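Side-chain contacts in beta-galactosidase (Bacillus circulans, PDB 4MAD), which probably hydrolyses terminal non-reducing beta-D-galactose residues from beta-D-galactosides, as a member of glycosyl hydrolase family 35: residues 121-126 with 385-390; 71-76 with 142-147; 454-459 with 472-477; 365-370 with 395-400. All coordinates share one frame; numbering follows the deposited sequence.

Interaction 1 of 4, residues 121-126 with 385-390; sequences WLLTVP and PMEKYG
Thr-124 and Lys-388 bring the two backbones nearest to each other, with their CA atoms 6.7 Å apart; 121-122 ends a 3-10 segment and 386-389 forms another. The two segments meet through a few side chains. The methyl of Thr-124 carries one half of the contact. Its CG2 lies 3.9 Å from Lys-388 CD and equally close to the CB and carbonyl O of Glu-387. That carbonyl is already engaged in its own turn, where Gly-390 N donates to Glu-387 O over 3.1 Å. The bends of Lys-388 at chi2 and chi3 bring one methylene, CD, up to the Thr-124 methyl, and the two side chains cross at a slant. The other half joins Leu-123 and Glu-387. Glu-387 turns sharply at chi2 (89°), which lays its carboxylate over the end of Leu-123, with OE2 3.7 Å from Leu-123 CD1. Leu-123 CD1 also touches Glu-387 CG, at 4.0 Å. The carboxylate has partners outside the two segments: OE2 forms a salt bridge with Arg-461 NH2 and accepts a hydrogen bond from Lys-472 N. Leu-123 CD1 therefore packs against a carboxylate oxygen, OE2, that is already held by Arg-461 and Lys-472. Leu-123 also touches Phe-115 and Arg-461, and its carbonyl O accepts from Tyr-471 OH. The contact is a domain interface. A loop between the third barrel strand, 100-104, and helix 135-152 of the TIM-barrel catalytic domain rests on the loop between strands 378-380 and 395-403 of the first all-beta domain.

Interaction 2 of 4, residues 71-76 with 142-147; sequences LHEPEE and DAYFDV
Tyr-144 reaches from helix 135-152 to His-72 and Glu-73, at the end of the short helix 69-72. Both helices belong to the (beta/alpha)8 barrel: 69-72 follows its second strand, 62-66, and 135-152 lies between its third and fourth strands. Along the second segment, Ala-143 points toward 71-76 but adds little. Tyr-144, next in sequence, makes the contact. Its CG stands anti to the backbone N (chi1 164°), which sends the ring off the helix toward residues 72 and 73. The His-72 and Tyr-144 side chains approach each other at a slant. Tyr-144 CE1 is 4.1 Å from His-72 CB, and the phenol OH lies 4.0 Å from His-72 CD2. The Tyr-144 ring also stacks with Trp-69. On the other side of the contact, the His-72 ring is fixed by two bonds: ND1 to Val-80 O, and NE2 to Tyr-40 OH. Glu-73, the first residue to leave the helix, has a fully extended side chain that runs past Tyr-144 in the opposite direction, its carboxylate plane 34° from the phenol ring. The carboxylate of this buried residue is satisfied outside the segments: OE1 takes Gly-77 N and OE2 takes Trp-69 NE1. Glu-73 OE2 lies 3.6 Å from Tyr-144 CB.

Interaction 3 of 4, residues 454-459 with 472-477; sequences IIVENM and KGITEG
Lys-472 lays its methylenes over the side-chain amide of Asn-458, the two side chains crossing at about a right angle. Lys-472 CG sits 3.6 Å from Asn-458 CG. Further along, Lys-472 CE comes to 3.3 Å from Asn-458 OD1. Bends at chi2 and chi3 let the lysine follow the amide before its ammonium moves on. Asn-458 OD1 accepts a hydrogen bond from Gly-460 N. Two residues earlier, on strand 449-457, the contact turns apolar. Val-456 CG1 rests on Gly-473, 3.8 Å from its CA, where the glycine offers bare backbone. At a phi of 100° a CB would press on the carbonyl O of Lys-472, which suits glycine here. The other Val-456 methyl, CG2, meets Ile-474 CG1 at 4.3 Å. Strands 449-457 and 473-480 belong to different sheets of the first all-beta domain, so this is packing between sheets, and Ile-416 and Val-413 of strand 409-417 extend it. At the polar end, Lys-472 NZ forms salt bridges with Asp-470 and Asp-418 and bonds Gly-460 O. The ammonium of this buried lysine is thus well compensated, which probably favours its charged form, while its carbon chain serves as packing surface for the amide.

Interaction 4 of 4, residues 365-370 with 395-400; sequences AGLLDS and FIVYET
Leu-367 and Leu-368 pack on Val-397, on the other side of strand 395-403 from the Tyr-398 ring. One face of that ring carries Ile-396 CG1, 4.2 Å above the plane and offset toward the rim. The ring's hydroxyl bonds Leu-384 O and Ile-474 N. The contact itself is purely apolar. Leu-367 has CG anti to the backbone N (chi1 -177°), and its CD2 approaches Val-397 CG2 at 4.3 Å. Leu-368 uses its own CD2 against the other branch of the valine, 4.4 Å from Val-397 CG1. The two leucines therefore share one residue, each taking a different methyl. The turn that presents them is held by Gly-366 O, which has two donors. Asp-369 N donates to Gly-366 O at 3.0 Å. Ser-370 OG donates to Gly-366 O at 2.8 Å from the opposite face of the carbonyl, 41° out of its plane. Ser-370 N closes the next step of the turn on Leu-367 O. This turn leads to helix 371-374. Strand 395-403 lies between strands 488-493 and 449-457. Leu-368 also touches Gln-453 and Ile-455 of strand 449-457, and Val-397 touches Leu-493 of strand 488-493. The contact thus joins the turn after strand 357-366 of the eight-stranded antiparallel sheet to strand 395-403 of the six-stranded sheet.

From the N terminus, interaction 2 closes first, joining residues 71-76 to 142-147 within the barrel. Interaction 1 opens inside that loop, at 121-126, and closes far along the chain at 385-390, so the two cross. They also touch, through a probable hydrogen bond from Trp-121 NE1 to Glu-73 O. Interaction 4 opens at 365-370 and closes at 395-400, crossing interaction 1 in turn. Interaction 3 comes last and in series, closing a short loop. Its strand 449-457 pairs with strand 395-403 of interaction 4, and Lys-472 O probably accepts from Met-386 N of interaction 1. Together they connect the barrel, the first all-beta domain and the eight-stranded sheet.

Interaction 1 of 4, residues 121-126 with 385-390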
loop_
_atom_site.group_PDB
_atom_site.type_symbol
_atom_site.label_atom_id
_atom_site.label_comp_id
_atom_site.label_asym_id
_atom_site.label_seq_id
_atom_site.Cartn_x
_atom_site.Cartn_y
_atom_site.Cartn_z
ATOM N N TRP A 121 -14.340 3.486 -4.338
ATOM C CA TRP A 121 -15.622 3.716 -4.961
ATOM C C TRP A 121 -16.120 2.648 -5.904
ATOM O O TRP A 121 -17.255 2.699 -6.279
ATOM C CB TRP A 121 -15.772 5.116 -5.562
ATOM C CG TRP A 121 -14.819 5.441 -6.524
ATOM C CD1 TRP A 121 -13.719 6.105 -6.313
ATOM C CD2 TRP A 121 -14.826 5.084 -7.883
ATOM N NE1 TRP A 121 -13.010 6.231 -7.434
ATOM C CE2 TRP A 121 -13.670 5.598 -8.438
ATOM C CE3 TRP A 121 -15.702 4.393 -8.689
ATOM C CZ2 TRP A 121 -13.360 5.445 -9.765
ATOM C CZ3 TRP A 121 -15.399 4.224 -9.976
ATOM C CH2 TRP A 121 -14.227 4.738 -10.522
ATOM N N LEU A 122 -15.266 1.713 -6.272
ATOM C CA LEU A 122 -15.735 0.571 -6.990
ATOM C C LEU A 122 -16.762 -0.163 -6.148
ATOM O O LEU A 122 -17.671 -0.719 -6.653
ATOM C CB LEU A 122 -14.605 -0.382 -7.347
ATOM C CG LEU A 122 -13.629 0.145 -8.384
ATOM C CD1 LEU A 122 -12.547 -0.835 -8.829
ATOM C CD2 LEU A 122 -14.310 0.741 -9.515
ATOM N N LEU A 123 -16.572 -0.164 -4.855
ATOM C CA LEU A 123 -17.413 -0.967 -3.992
ATOM C C LEU A 123 -18.913 -0.589 -4.060
ATOM O O LEU A 123 -19.751 -1.369 -3.705
ATOM C CB LEU A 123 -16.903 -0.974 -2.573
ATOM C CG LEU A 123 -15.699 -1.873 -2.372
ATOM C CD1 LEU A 123 -14.972 -1.537 -1.140
ATOM C CD2 LEU A 123 -16.067 -3.299 -2.383
ATOM N N THR A 124 -19.215 0.604 -4.501
ATOM C CA THR A 124 -20.593 1.054 -4.514
ATOM C C THR A 124 -21.210 1.091 -5.923
ATOM O O THR A 124 -22.262 1.612 -6.116
ATOM C CB THR A 124 -20.742 2.379 -3.803
ATOM O OG1 THR A 124 -19.966 3.367 -4.460
ATOM C CG2 THR A 124 -20.290 2.223 -2.375
ATOM N N VAL A 125 -20.497 0.517 -6.886
ATOM C CA VAL A 125 -21.019 0.451 -8.220
ATOM C C VAL A 125 -22.031 -0.686 -8.288
ATOM O O VAL A 125 -21.708 -1.787 -8.025
ATOM C CB VAL A 125 -19.912 0.218 -9.263
ATOM C CG1 VAL A 125 -20.506 0.165 -10.592
ATOM C CG2 VAL A 125 -18.922 1.290 -9.206
ATOM N N PRO A 126 -23.264 -0.386 -8.663
ATOM C CA PRO A 126 -24.280 -1.413 -8.682
ATOM C C PRO A 126 -23.876 -2.502 -9.635
ATOM O O PRO A 126 -23.346 -2.246 -10.664
ATOM C CB PRO A 126 -25.488 -0.689 -9.225
ATOM C CG PRO A 126 -25.268 0.686 -8.907
ATOM C CD PRO A 126 -23.823 0.913 -9.025
ATOM N N PRO A 385 -21.584 0.872 5.355
ATOM C CA PRO A 385 -20.126 0.871 5.383
ATOM C C PRO A 385 -19.600 2.206 4.840
ATOM O O PRO A 385 -20.291 2.877 4.169
ATOM C CB PRO A 385 -19.760 -0.266 4.459
ATOM C CG PRO A 385 -20.924 -0.426 3.609
ATOM C CD PRO A 385 -22.100 -0.018 4.323
ATOM N N MET A 386 -18.368 2.562 5.149
ATOM C CA MET A 386 -17.905 3.926 4.948
ATOM C C MET A 386 -17.918 4.374 3.494
ATOM O O MET A 386 -18.004 5.493 3.204
ATOM C CB MET A 386 -16.511 4.139 5.572
ATOM C CG MET A 386 -15.470 3.409 4.901
ATOM S SD MET A 386 -13.855 3.955 5.505
ATOM C CE MET A 386 -13.989 3.728 7.224
ATOM N N GLU A 387 -17.793 3.433 2.586
ATOM C CA GLU A 387 -17.781 3.753 1.181
ATOM C C GLU A 387 -19.108 4.418 0.748
ATOM O O GLU A 387 -19.147 5.197 -0.170
ATOM C CB GLU A 387 -17.521 2.514 0.365
ATOM C CG GLU A 387 -16.224 1.856 0.648
ATOM C CD GLU A 387 -16.266 0.832 1.748
ATOM O OE1 GLU A 387 -17.346 0.611 2.223
ATOM O OE2 GLU A 387 -15.233 0.265 2.106
ATOM N N LYS A 388 -20.164 4.017 1.405
ATOM C CA LYS A 388 -21.507 4.532 1.105
ATOM C C LYS A 388 -21.695 5.975 1.533
ATOM O O LYS A 388 -22.663 6.596 1.169
ATOM C CB LYS A 388 -22.614 3.670 1.704
ATOM C CG LYS A 388 -22.683 2.323 1.142
ATOM C CD LYS A 388 -23.407 2.248 -0.099
ATOM C CE LYS A 388 -24.863 2.552 0.061
ATOM N NZ LYS A 388 -25.592 2.602 -1.247
ATOM N N TYR A 389 -20.811 6.429 2.402
ATOM C CA TYR A 389 -20.832 7.773 2.885
ATOM C C TYR A 389 -19.787 8.601 2.117
ATOM O O TYR A 389 -19.557 9.681 2.447
ATOM C CB TYR A 389 -20.613 7.837 4.381
ATOM C CG TYR A 389 -21.630 7.091 5.215
ATOM C CD1 TYR A 389 -22.948 7.476 5.236
ATOM C CD2 TYR A 389 -21.277 6.040 5.980
ATOM C CE1 TYR A 389 -23.852 6.821 5.975
ATOM C CE2 TYR A 389 -22.184 5.392 6.733
ATOM C CZ TYR A 389 -23.500 5.796 6.725
ATOM O OH TYR A 389 -24.460 5.161 7.448
ATOM N N GLY A 390 -19.222 8.028 1.081
ATOM C CA GLY A 390 -18.188 8.665 0.310
ATOM C C GLY A 390 -16.790 8.675 0.875
ATOM O O GLY A 390 -16.035 9.519 0.524
#

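Interaction 2 of 4, residues 71-76 with 142-147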
loop_
_atom_site.group_PDB
_atom_site.type_symbol
_atom_site.label_atom_id
_atom_site.label_comp_id
_atom_site.label_asym_id
_atom_site.label_seq_id
_atom_site.Cartn_x
_atom_site.Cartn_y
_atom_site.Cartn_z
ATOM N N LEU A 71 -4.712 5.896 -6.374
ATOM C CA LEU A 71 -4.015 7.143 -6.256
ATOM C C LEU A 71 -4.442 8.134 -7.332
ATOM O O LEU A 71 -4.673 9.244 -7.062
ATOM C CB LEU A 71 -2.528 6.934 -6.253
ATOM C CG LEU A 71 -1.630 7.941 -5.547
ATOM C CD1 LEU A 71 -1.997 8.027 -4.127
ATOM C CD2 LEU A 71 -0.199 7.525 -5.675
ATOM N N HIS A 72 -4.516 7.674 -8.544
ATOM C CA HIS A 72 -4.926 8.451 -9.700
ATOM C C HIS A 72 -6.391 8.864 -9.877
ATOM O O HIS A 72 -6.629 9.802 -10.573
ATOM C CB HIS A 72 -4.398 7.828 -10.954
ATOM C CG HIS A 72 -2.919 7.662 -10.907
ATOM N ND1 HIS A 72 -2.079 8.733 -10.774
ATOM C CD2 HIS A 72 -2.132 6.567 -10.869
ATOM C CE1 HIS A 72 -0.840 8.307 -10.701
ATOM N NE2 HIS A 72 -0.840 6.998 -10.757
ATOM N N GLU A 73 -7.303 8.071 -9.350
ATOM C CA GLU A 73 -8.732 8.345 -9.411
ATOM C C GLU A 73 -9.369 8.127 -8.050
ATOM O O GLU A 73 -10.135 7.261 -7.898
ATOM C CB GLU A 73 -9.449 7.478 -10.461
ATOM C CG GLU A 73 -10.700 8.119 -10.977
ATOM C CD GLU A 73 -11.438 7.360 -12.053
ATOM O OE1 GLU A 73 -12.496 7.850 -12.412
ATOM O OE2 GLU A 73 -10.955 6.335 -12.510
ATOM N N PRO A 74 -8.988 8.954 -7.104
ATOM C CA PRO A 74 -9.438 8.834 -5.716
ATOM C C PRO A 74 -10.937 8.978 -5.568
ATOM O O PRO A 74 -11.518 8.405 -4.717
ATOM C CB PRO A 74 -8.697 9.939 -5.000
ATOM C CG PRO A 74 -8.304 10.874 -6.042
ATOM C CD PRO A 74 -8.087 10.088 -7.283
ATOM N N GLU A 75 -11.513 9.780 -6.431
ATOM C CA GLU A 75 -12.931 9.830 -6.581
ATOM C C GLU A 75 -13.253 9.708 -8.056
ATOM O O GLU A 75 -12.549 10.208 -8.869
ATOM C CB GLU A 75 -13.523 11.128 -6.033
ATOM C CG GLU A 75 -13.067 11.560 -4.706
ATOM C CD GLU A 75 -13.606 10.696 -3.623
ATOM O OE1 GLU A 75 -14.591 10.060 -3.862
ATOM O OE2 GLU A 75 -13.006 10.661 -2.584
ATOM N N GLU A 76 -14.434 9.152 -8.287
ATOM C CA GLU A 76 -14.596 8.921 -9.687
ATOM C C GLU A 76 -14.613 10.183 -10.514
ATOM O O GLU A 76 -15.400 11.040 -10.316
ATOM C CB GLU A 76 -15.884 8.134 -9.937
ATOM C CG GLU A 76 -16.116 7.769 -11.395
ATOM C CD GLU A 76 -17.376 6.947 -11.594
ATOM O OE1 GLU A 76 -18.087 6.696 -10.599
ATOM O OE2 GLU A 76 -17.654 6.553 -12.746
ATOM N N ASP A 142 -12.081 1.208 -18.337
ATOM C CA ASP A 142 -11.899 1.819 -19.617
ATOM C C ASP A 142 -11.719 3.308 -19.478
ATOM O O ASP A 142 -10.923 3.924 -20.141
ATOM C CB ASP A 142 -13.057 1.477 -20.558
ATOM C CG ASP A 142 -12.840 0.182 -21.336
ATOM O OD1 ASP A 142 -11.716 -0.251 -21.478
ATOM O OD2 ASP A 142 -13.803 -0.407 -21.799
ATOM N N ALA A 143 -12.515 3.892 -18.629
ATOM C CA ALA A 143 -12.459 5.312 -18.443
ATOM C C ALA A 143 -11.158 5.715 -17.820
ATOM O O ALA A 143 -10.571 6.680 -18.201
ATOM C CB ALA A 143 -13.562 5.772 -17.651
ATOM N N TYR A 144 -10.737 4.954 -16.842
ATOM C CA TYR A 144 -9.474 5.207 -16.190
ATOM C C TYR A 144 -8.305 5.015 -17.117
ATOM O O TYR A 144 -7.484 5.830 -17.207
ATOM C CB TYR A 144 -9.336 4.318 -14.970
ATOM C CG TYR A 144 -7.966 4.194 -14.425
ATOM C CD1 TYR A 144 -7.234 5.292 -14.113
ATOM C CD2 TYR A 144 -7.411 2.977 -14.189
ATOM C CE1 TYR A 144 -5.954 5.178 -13.627
ATOM C CE2 TYR A 144 -6.137 2.848 -13.733
ATOM C CZ TYR A 144 -5.419 3.937 -13.417
ATOM O OH TYR A 144 -4.177 3.787 -12.933
ATOM N N PHE A 145 -8.321 3.933 -17.838
ATOM C CA PHE A 145 -7.273 3.620 -18.765
ATOM C C PHE A 145 -7.174 4.687 -19.860
ATOM O O PHE A 145 -6.137 5.008 -20.312
ATOM C CB PHE A 145 -7.447 2.234 -19.366
ATOM C CG PHE A 145 -6.731 1.124 -18.605
ATOM C CD1 PHE A 145 -6.267 1.304 -17.351
ATOM C CD2 PHE A 145 -6.537 -0.090 -19.174
ATOM C CE1 PHE A 145 -5.627 0.268 -16.704
ATOM C CE2 PHE A 145 -5.924 -1.086 -18.499
ATOM C CZ PHE A 145 -5.481 -0.890 -17.292
ATOM N N ASP A 146 -8.305 5.229 -20.256
ATOM C CA ASP A 146 -8.224 6.255 -21.271
ATOM C C ASP A 146 -7.385 7.397 -20.775
ATOM O O ASP A 146 -6.627 7.925 -21.504
ATOM C CB ASP A 146 -9.573 6.836 -21.599
ATOM C CG ASP A 146 -10.393 5.954 -22.471
ATOM O OD1 ASP A 146 -9.896 4.993 -23.000
ATOM O OD2 ASP A 146 -11.583 6.206 -22.572
ATOM N N VAL A 147 -7.573 7.827 -19.549
ATOM C CA VAL A 147 -6.762 8.894 -19.019
ATOM C C VAL A 147 -5.334 8.497 -18.786
ATOM O O VAL A 147 -4.420 9.168 -19.130
ATOM C CB VAL A 147 -7.378 9.429 -17.729
ATOM C CG1 VAL A 147 -6.513 10.378 -17.053
ATOM C CG2 VAL A 147 -8.637 10.128 -18.033
#

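Interaction 3 of 4, residues 454-459 with 472-477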
loop_
_atom_site.group_PDB
_atom_site.type_symbol
_atom_site.label_atom_id
_atom_site.label_comp_id
_atom_site.label_asym_id
_atom_site.label_seq_id
_atom_site.Cartn_x
_atom_site.Cartn_y
_atom_site.Cartn_z
ATOM N N ILE A 454 -19.572 4.361 18.183
ATOM C CA ILE A 454 -18.578 3.377 17.820
ATOM C C ILE A 454 -17.591 4.040 16.865
ATOM O O ILE A 454 -17.972 4.512 15.873
ATOM C CB ILE A 454 -19.220 2.196 17.148
ATOM C CG1 ILE A 454 -20.295 1.616 18.054
ATOM C CG2 ILE A 454 -18.233 1.149 16.854
ATOM C CD1 ILE A 454 -20.969 0.349 17.573
ATOM N N ILE A 455 -16.330 4.035 17.248
ATOM C CA ILE A 455 -15.267 4.568 16.426
ATOM C C ILE A 455 -14.583 3.446 15.675
ATOM O O ILE A 455 -13.885 2.684 16.250
ATOM C CB ILE A 455 -14.150 5.318 17.240
ATOM C CG1 ILE A 455 -14.778 6.301 18.207
ATOM C CG2 ILE A 455 -13.240 6.038 16.299
ATOM C CD1 ILE A 455 -13.832 7.054 19.032
ATOM N N VAL A 456 -14.756 3.423 14.375
ATOM C CA VAL A 456 -14.312 2.327 13.578
ATOM C C VAL A 456 -13.079 2.712 12.752
ATOM O O VAL A 456 -13.048 3.773 12.204
ATOM C CB VAL A 456 -15.405 1.778 12.666
ATOM C CG1 VAL A 456 -14.869 0.627 11.888
ATOM C CG2 VAL A 456 -16.592 1.383 13.448
ATOM N N GLU A 457 -12.102 1.817 12.716
ATOM C CA GLU A 457 -10.941 2.001 11.918
ATOM C C GLU A 457 -10.959 1.044 10.728
ATOM O O GLU A 457 -11.101 -0.107 10.901
ATOM C CB GLU A 457 -9.657 1.764 12.695
ATOM C CG GLU A 457 -8.440 2.164 11.946
ATOM C CD GLU A 457 -7.119 1.925 12.717
ATOM O OE1 GLU A 457 -7.159 1.417 13.817
ATOM O OE2 GLU A 457 -6.068 2.252 12.198
ATOM N N ASN A 458 -10.775 1.597 9.532
ATOM C CA ASN A 458 -10.487 0.853 8.327
ATOM C C ASN A 458 -8.985 0.656 8.407
ATOM O O ASN A 458 -8.261 1.571 8.197
ATOM C CB ASN A 458 -10.741 1.701 7.063
ATOM C CG ASN A 458 -10.145 1.114 5.774
ATOM O OD1 ASN A 458 -9.460 0.164 5.768
ATOM N ND2 ASN A 458 -10.362 1.790 4.695
ATOM N N MET A 459 -8.561 -0.559 8.690
ATOM C CA MET A 459 -7.161 -0.886 8.895
ATOM C C MET A 459 -6.410 -1.250 7.608
ATOM O O MET A 459 -5.299 -1.648 7.649
ATOM C CB MET A 459 -7.037 -1.994 9.925
ATOM C CG MET A 459 -7.577 -1.655 11.268
ATOM S SD MET A 459 -7.452 -2.995 12.450
ATOM C CE MET A 459 -5.774 -2.940 12.796
ATOM N N LYS A 472 -15.602 -1.491 4.432
ATOM C CA LYS A 472 -15.077 -1.046 5.685
ATOM C C LYS A 472 -16.103 -0.210 6.512
ATOM O O LYS A 472 -17.026 0.365 5.973
ATOM C CB LYS A 472 -13.760 -0.332 5.438
ATOM C CG LYS A 472 -12.779 -1.161 4.701
ATOM C CD LYS A 472 -12.394 -2.308 5.488
ATOM C CE LYS A 472 -10.947 -2.699 5.260
ATOM N NZ LYS A 472 -10.591 -3.960 5.785
ATOM N N GLY A 473 -15.930 -0.203 7.820
ATOM C CA GLY A 473 -16.909 0.326 8.741
ATOM C C GLY A 473 -17.697 -0.803 9.341
ATOM O O GLY A 473 -17.151 -1.756 9.779
ATOM N N ILE A 474 -19.001 -0.618 9.365
ATOM C CA ILE A 474 -19.930 -1.616 9.831
ATOM C C ILE A 474 -20.671 -2.063 8.594
ATOM O O ILE A 474 -21.288 -1.290 7.953
ATOM C CB ILE A 474 -20.870 -1.003 10.860
ATOM C CG1 ILE A 474 -20.076 -0.635 12.081
ATOM C CG2 ILE A 474 -21.941 -1.921 11.204
ATOM C CD1 ILE A 474 -20.693 0.208 12.970
ATOM N N THR A 475 -20.490 -3.311 8.233
ATOM C CA THR A 475 -21.084 -3.846 7.035
ATOM C C THR A 475 -22.604 -3.969 6.972
ATOM O O THR A 475 -23.169 -3.643 5.986
ATOM C CB THR A 475 -20.448 -5.176 6.654
ATOM O OG1 THR A 475 -20.655 -6.109 7.687
ATOM C CG2 THR A 475 -18.998 -4.976 6.448
ATOM N N GLU A 476 -23.237 -4.470 8.024
ATOM C CA GLU A 476 -24.676 -4.688 8.006
ATOM C C GLU A 476 -25.504 -3.971 9.077
ATOM O O GLU A 476 -26.543 -3.436 8.811
ATOM C CB GLU A 476 -24.926 -6.179 8.141
ATOM C CG GLU A 476 -24.459 -6.995 6.983
ATOM C CD GLU A 476 -24.506 -8.504 7.217
ATOM O OE1 GLU A 476 -25.501 -9.019 7.701
ATOM O OE2 GLU A 476 -23.510 -9.135 6.930
ATOM N N GLY A 477 -25.068 -4.102 10.305
ATOM C CA GLY A 477 -25.848 -3.609 11.418
ATOM C C GLY A 477 -25.149 -3.659 12.755
ATOM O O GLY A 477 -24.099 -4.239 12.877
#

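Interaction 4 of 4, residues 365-370 with 395-400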
loop_
_atom_site.group_PDB
_atom_site.type_symbol
_atom_site.label_atom_id
_atom_site.label_comp_id
_atom_site.label_asym_id
_atom_site.label_seq_id
_atom_site.Cartn_x
_atom_site.Cartn_y
_atom_site.Cartn_z
ATOM N N ALA A 365 -6.563 17.377 22.060
ATOM C CA ALA A 365 -7.965 17.448 21.737
ATOM C C ALA A 365 -8.569 16.075 21.578
ATOM O O ALA A 365 -8.071 15.287 20.857
ATOM C CB ALA A 365 -8.172 18.231 20.537
ATOM N N GLY A 366 -9.666 15.840 22.281
ATOM C CA GLY A 366 -10.435 14.627 22.149
ATOM C C GLY A 366 -11.150 14.517 20.833
ATOM O O GLY A 366 -11.828 15.405 20.426
ATOM N N LEU A 367 -11.018 13.375 20.198
ATOM C CA LEU A 367 -11.590 13.164 18.903
ATOM C C LEU A 367 -13.127 13.305 18.941
ATOM O O LEU A 367 -13.681 13.979 18.171
ATOM C CB LEU A 367 -11.235 11.772 18.436
ATOM C CG LEU A 367 -11.687 11.362 17.066
ATOM C CD1 LEU A 367 -10.893 10.220 16.520
ATOM C CD2 LEU A 367 -13.037 10.986 17.072
ATOM N N LEU A 368 -13.753 12.690 19.916
ATOM C CA LEU A 368 -15.172 12.774 20.108
ATOM C C LEU A 368 -15.676 14.188 20.452
ATOM O O LEU A 368 -16.845 14.479 20.393
ATOM C CB LEU A 368 -15.603 11.777 21.160
ATOM C CG LEU A 368 -15.567 10.333 20.714
ATOM C CD1 LEU A 368 -15.977 9.427 21.797
ATOM C CD2 LEU A 368 -16.378 10.109 19.531
ATOM N N ASP A 369 -14.752 15.003 20.896
ATOM C CA ASP A 369 -14.990 16.386 21.189
ATOM C C ASP A 369 -14.652 17.283 20.025
ATOM O O ASP A 369 -14.788 18.467 20.130
ATOM C CB ASP A 369 -14.185 16.819 22.396
ATOM C CG ASP A 369 -14.576 16.087 23.641
ATOM O OD1 ASP A 369 -15.754 15.876 23.849
ATOM O OD2 ASP A 369 -13.704 15.719 24.400
ATOM N N SER A 370 -14.175 16.722 18.943
ATOM C CA SER A 370 -13.823 17.484 17.767
ATOM C C SER A 370 -14.632 17.221 16.492
ATOM O O SER A 370 -14.240 17.587 15.440
ATOM C CB SER A 370 -12.326 17.293 17.510
ATOM O OG SER A 370 -11.601 17.619 18.657
ATOM N N PHE A 395 -11.053 6.679 9.722
ATOM C CA PHE A 395 -11.873 6.311 10.859
ATOM C C PHE A 395 -13.264 6.861 10.582
ATOM O O PHE A 395 -13.413 7.743 9.805
ATOM C CB PHE A 395 -11.345 6.943 12.153
ATOM C CG PHE A 395 -9.957 6.513 12.544
ATOM C CD1 PHE A 395 -9.770 5.515 13.449
ATOM C CD2 PHE A 395 -8.844 7.125 12.023
ATOM C CE1 PHE A 395 -8.548 5.106 13.790
ATOM C CE2 PHE A 395 -7.615 6.714 12.393
ATOM C CZ PHE A 395 -7.469 5.709 13.262
ATOM N N ILE A 396 -14.251 6.282 11.210
ATOM C CA ILE A 396 -15.605 6.770 11.084
ATOM C C ILE A 396 -16.328 6.528 12.390
ATOM O O ILE A 396 -16.196 5.524 12.970
ATOM C CB ILE A 396 -16.320 6.130 9.894
ATOM C CG1 ILE A 396 -17.750 6.609 9.795
ATOM C CG2 ILE A 396 -16.305 4.685 10.007
ATOM C CD1 ILE A 396 -18.350 6.296 8.577
ATOM N N VAL A 397 -17.067 7.517 12.817
ATOM C CA VAL A 397 -17.800 7.392 14.024
ATOM C C VAL A 397 -19.281 7.191 13.684
ATOM O O VAL A 397 -19.830 7.919 12.944
ATOM C CB VAL A 397 -17.711 8.641 14.898
ATOM C CG1 VAL A 397 -18.524 8.496 16.096
ATOM C CG2 VAL A 397 -16.324 8.924 15.274
ATOM N N TYR A 398 -19.864 6.177 14.286
ATOM C CA TYR A 398 -21.254 5.834 14.117
ATOM C C TYR A 398 -21.959 6.078 15.469
ATOM O O TYR A 398 -21.471 5.706 16.469
ATOM C CB TYR A 398 -21.472 4.364 13.771
ATOM C CG TYR A 398 -20.996 3.858 12.422
ATOM C CD1 TYR A 398 -21.857 3.764 11.347
ATOM C CD2 TYR A 398 -19.723 3.385 12.239
ATOM C CE1 TYR A 398 -21.432 3.274 10.156
ATOM C CE2 TYR A 398 -19.339 2.905 11.063
ATOM C CZ TYR A 398 -20.189 2.851 10.011
ATOM O OH TYR A 398 -19.798 2.374 8.849
ATOM N N GLU A 399 -23.087 6.763 15.435
ATOM C CA GLU A 399 -23.709 7.244 16.637
ATOM C C GLU A 399 -25.249 7.080 16.568
ATOM O O GLU A 399 -25.840 7.384 15.581
ATOM C CB GLU A 399 -23.317 8.698 16.786
ATOM C CG GLU A 399 -23.951 9.539 17.788
ATOM C CD GLU A 399 -23.232 10.911 17.892
ATOM O OE1 GLU A 399 -23.773 11.915 17.452
ATOM O OE2 GLU A 399 -22.091 10.952 18.335
ATOM N N THR A 400 -25.845 6.574 17.631
ATOM C CA THR A 400 -27.285 6.408 17.696
ATOM C C THR A 400 -27.727 6.471 19.129
ATOM O O THR A 400 -26.959 6.206 20.010
ATOM C CB THR A 400 -27.769 5.095 17.087
ATOM O OG1 THR A 400 -29.182 5.125 16.854
ATOM C CG2 THR A 400 -27.445 3.976 17.981
#